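Local coordinates for putative periplasmic protein ydgH (Salmonella enterica subsp. enterica serovar Typhimurium, PDB 4EVU) that is of unknown function but is a putative periplasmic protein, possibly a secreted effector, represented here by its C-terminal DUF1471 (YdgH/BhsA/McbA-like) domain, at residues Ile53-Gln58 against Thr65-Leu70. Sequence-based numbering, arbitrary orientation.
Sequences ITRQWQ and TISADL
A classic beta bulge, with Thr54 and Arg55 both set against Ser67, interrupts the antiparallel hairpin of strands 50-57 and 63-71 in this small alpha/beta DUF1471 domain. Ser67 O takes Thr54 N at 2.8 Å and, more weakly, Arg55 N at 3.3 Å, while Ser67 N returns a bond to Arg55 O. Past the bulge the pairing is regular: Trp57 and Thr65 form a hydrogen-bonded pair, closed by Trp57 N to Thr65 O and Thr65 N to Trp57 O. On the face of Trp57, Arg55 and Ser67, chi1 of -64° sets Thr65 OG1 beside the backbone N and leaves the CG2 methyl anti to that N, 3.8 Å from Trp57 CE3; Thr65 OG1 bonds Thr26 on strand 21-28. On the opposite face, with Ile53, Gln56, Ile66 and Ala68, Ile53 CD1 meets Ile66 CD1 at 3.6 Å, the two side chains crossing nearly at right angles, and helix 32-45 packs on Ile66 and Ala68 through Val39. Gln56 sends its amide to Gln56 of the second subunit, placing the hairpin at the dimer interface. At the bulge, chi1 of 48° swings Thr54 OG1 between its backbone N and carbonyl carbon, 2.9 Å from Ser67 OG in a hydroxyl-hydroxyl hydrogen bond. A water bonded to Thr54 OG1 extends this chain, donating to Asp69 OD1 at 2.9 Å.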
loop_
_atom_site.group_PDB
_atom_site.type_symbol
_atom_site.label_atom_id
_atom_site.label_comp_id
_atom_site.label_asym_id
_atom_site.label_seq_id
_atom_site.Cartn_x
_atom_site.Cartn_y
_atom_site.Cartn_z
ATOM N N ILE B 53 7.785 4.906 2.201
ATOM C CA ILE B 53 7.892 3.998 1.080
ATOM C C ILE B 53 8.368 4.752 -0.166
ATOM O O ILE B 53 7.828 5.780 -0.522
ATOM C CB ILE B 53 6.552 3.222 0.816
ATOM C CG1 ILE B 53 6.153 2.341 2.069
ATOM C CG2 ILE B 53 6.635 2.422 -0.497
ATOM C CD1 ILE B 53 5.071 1.343 1.929
ATOM N N THR B 54 9.437 4.242 -0.769
ATOM C CA THR B 54 10.046 4.829 -1.961
ATOM C C THR B 54 9.765 4.077 -3.251
ATOM O O THR B 54 9.731 4.695 -4.323
ATOM C CB THR B 54 11.558 4.952 -1.751
ATOM O OG1 THR B 54 12.063 3.709 -1.259
ATOM C CG2 THR B 54 11.837 6.045 -0.698
ATOM N N ARG B 55 9.536 2.766 -3.172
ATOM C CA ARG B 55 9.230 1.944 -4.335
ATOM C C ARG B 55 8.265 0.845 -3.964
ATOM O O ARG B 55 8.380 0.295 -2.892
ATOM C CB ARG B 55 10.483 1.293 -4.933
ATOM C CG ARG B 55 11.642 2.205 -5.254
ATOM C CD ARG B 55 11.441 2.969 -6.572
ATOM N NE ARG B 55 12.635 3.750 -6.873
ATOM C CZ ARG B 55 12.899 4.973 -6.369
ATOM N NH1 ARG B 55 12.039 5.611 -5.560
ATOM N NH2 ARG B 55 14.040 5.561 -6.665
ATOM N N GLN B 56 7.363 0.502 -4.866
ATOM C CA GLN B 56 6.497 -0.651 -4.711
ATOM C C GLN B 56 6.150 -1.259 -6.053
ATOM O O GLN B 56 5.833 -0.549 -6.996
ATOM C CB GLN B 56 5.260 -0.320 -3.891
ATOM C CG GLN B 56 4.340 0.716 -4.512
ATOM C CD GLN B 56 3.612 1.606 -3.460
ATOM O OE1 GLN B 56 4.114 2.660 -3.059
ATOM N NE2 GLN B 56 2.425 1.165 -3.020
ATOM N N TRP B 57 6.233 -2.572 -6.117
ATOM C CA TRP B 57 5.860 -3.307 -7.322
ATOM C C TRP B 57 5.013 -4.491 -6.890
ATOM O O TRP B 57 5.485 -5.376 -6.162
ATOM C CB TRP B 57 7.107 -3.821 -8.039
ATOM C CG TRP B 57 8.052 -2.831 -8.567
ATOM C CD1 TRP B 57 8.041 -2.282 -9.815
ATOM C CD2 TRP B 57 9.228 -2.322 -7.913
ATOM N NE1 TRP B 57 9.169 -1.478 -9.993
ATOM C CE2 TRP B 57 9.883 -1.458 -8.835
ATOM C CE3 TRP B 57 9.787 -2.499 -6.638
ATOM C CZ2 TRP B 57 11.095 -0.816 -8.542
ATOM C CZ3 TRP B 57 11.017 -1.850 -6.343
ATOM C CH2 TRP B 57 11.629 -1.001 -7.284
ATOM N N GLN B 58 3.783 -4.544 -7.395
ATOM C CA GLN B 58 2.896 -5.700 -7.192
ATOM C C GLN B 58 2.319 -6.031 -8.578
ATOM O O GLN B 58 1.375 -5.404 -9.047
ATOM C CB GLN B 58 1.770 -5.382 -6.198
ATOM C CG GLN B 58 0.740 -6.507 -6.042
ATOM C CD GLN B 58 -0.601 -6.086 -5.415
ATOM O OE1 GLN B 58 -0.893 -4.902 -5.300
ATOM N NE2 GLN B 58 -1.442 -7.087 -5.036
ATOM N N THR B 65 7.066 -6.262 -3.885
ATOM C CA THR B 65 8.431 -5.837 -3.583
ATOM C C THR B 65 8.358 -4.387 -3.192
ATOM O O THR B 65 7.710 -3.595 -3.840
ATOM C CB THR B 65 9.335 -6.064 -4.816
ATOM O OG1 THR B 65 9.408 -7.461 -5.082
ATOM C CG2 THR B 65 10.728 -5.541 -4.574
ATOM N N ILE B 66 8.967 -4.063 -2.057
ATOM C CA ILE B 66 8.865 -2.749 -1.473
ATOM C C ILE B 66 10.193 -2.283 -1.005
ATOM O O ILE B 66 10.973 -3.079 -0.464
ATOM C CB ILE B 66 8.036 -2.833 -0.162
ATOM C CG1 ILE B 66 6.571 -2.854 -0.467
ATOM C CG2 ILE B 66 8.319 -1.639 0.797
ATOM C CD1 ILE B 66 5.866 -1.514 -0.118
ATOM N N SER B 67 10.390 -0.965 -1.114
ATOM C CA SER B 67 11.479 -0.349 -0.390
ATOM C C SER B 67 10.980 0.896 0.335
ATOM O O SER B 67 10.050 1.551 -0.099
ATOM C CB SER B 67 12.598 0.012 -1.307
ATOM O OG SER B 67 12.237 0.993 -2.206
ATOM N N ALA B 68 11.653 1.199 1.440
ATOM C CA ALA B 68 11.334 2.334 2.296
ATOM C C ALA B 68 12.573 2.925 2.919
ATOM O O ALA B 68 13.448 2.216 3.416
ATOM C CB ALA B 68 10.370 1.925 3.416
ATOM N N ASP B 69 12.633 4.239 2.892
ATOM C CA ASP B 69 13.659 4.981 3.625
ATOM C C ASP B 69 13.269 4.973 5.123
ATOM O O ASP B 69 12.073 5.039 5.460
ATOM C CB ASP B 69 13.702 6.411 3.147
ATOM C CG ASP B 69 14.456 6.635 1.862
ATOM O OD1 ASP B 69 15.322 5.814 1.500
ATOM O OD2 ASP B 69 14.208 7.723 1.242
ATOM N N LEU B 70 14.291 4.879 5.984
ATOM C CA LEU B 70 14.152 4.875 7.428
ATOM C C LEU B 70 14.679 6.157 8.054
ATOM O O LEU B 70 15.715 6.644 7.661
ATOM C CB LEU B 70 14.890 3.705 8.011
ATOM C CG LEU B 70 14.494 2.302 7.561
ATOM C CD1 LEU B 70 15.260 1.295 8.432
ATOM C CD2 LEU B 70 13.002 2.073 7.574
HETATM O O HOH W 1 14.853 4.083 -0.813
#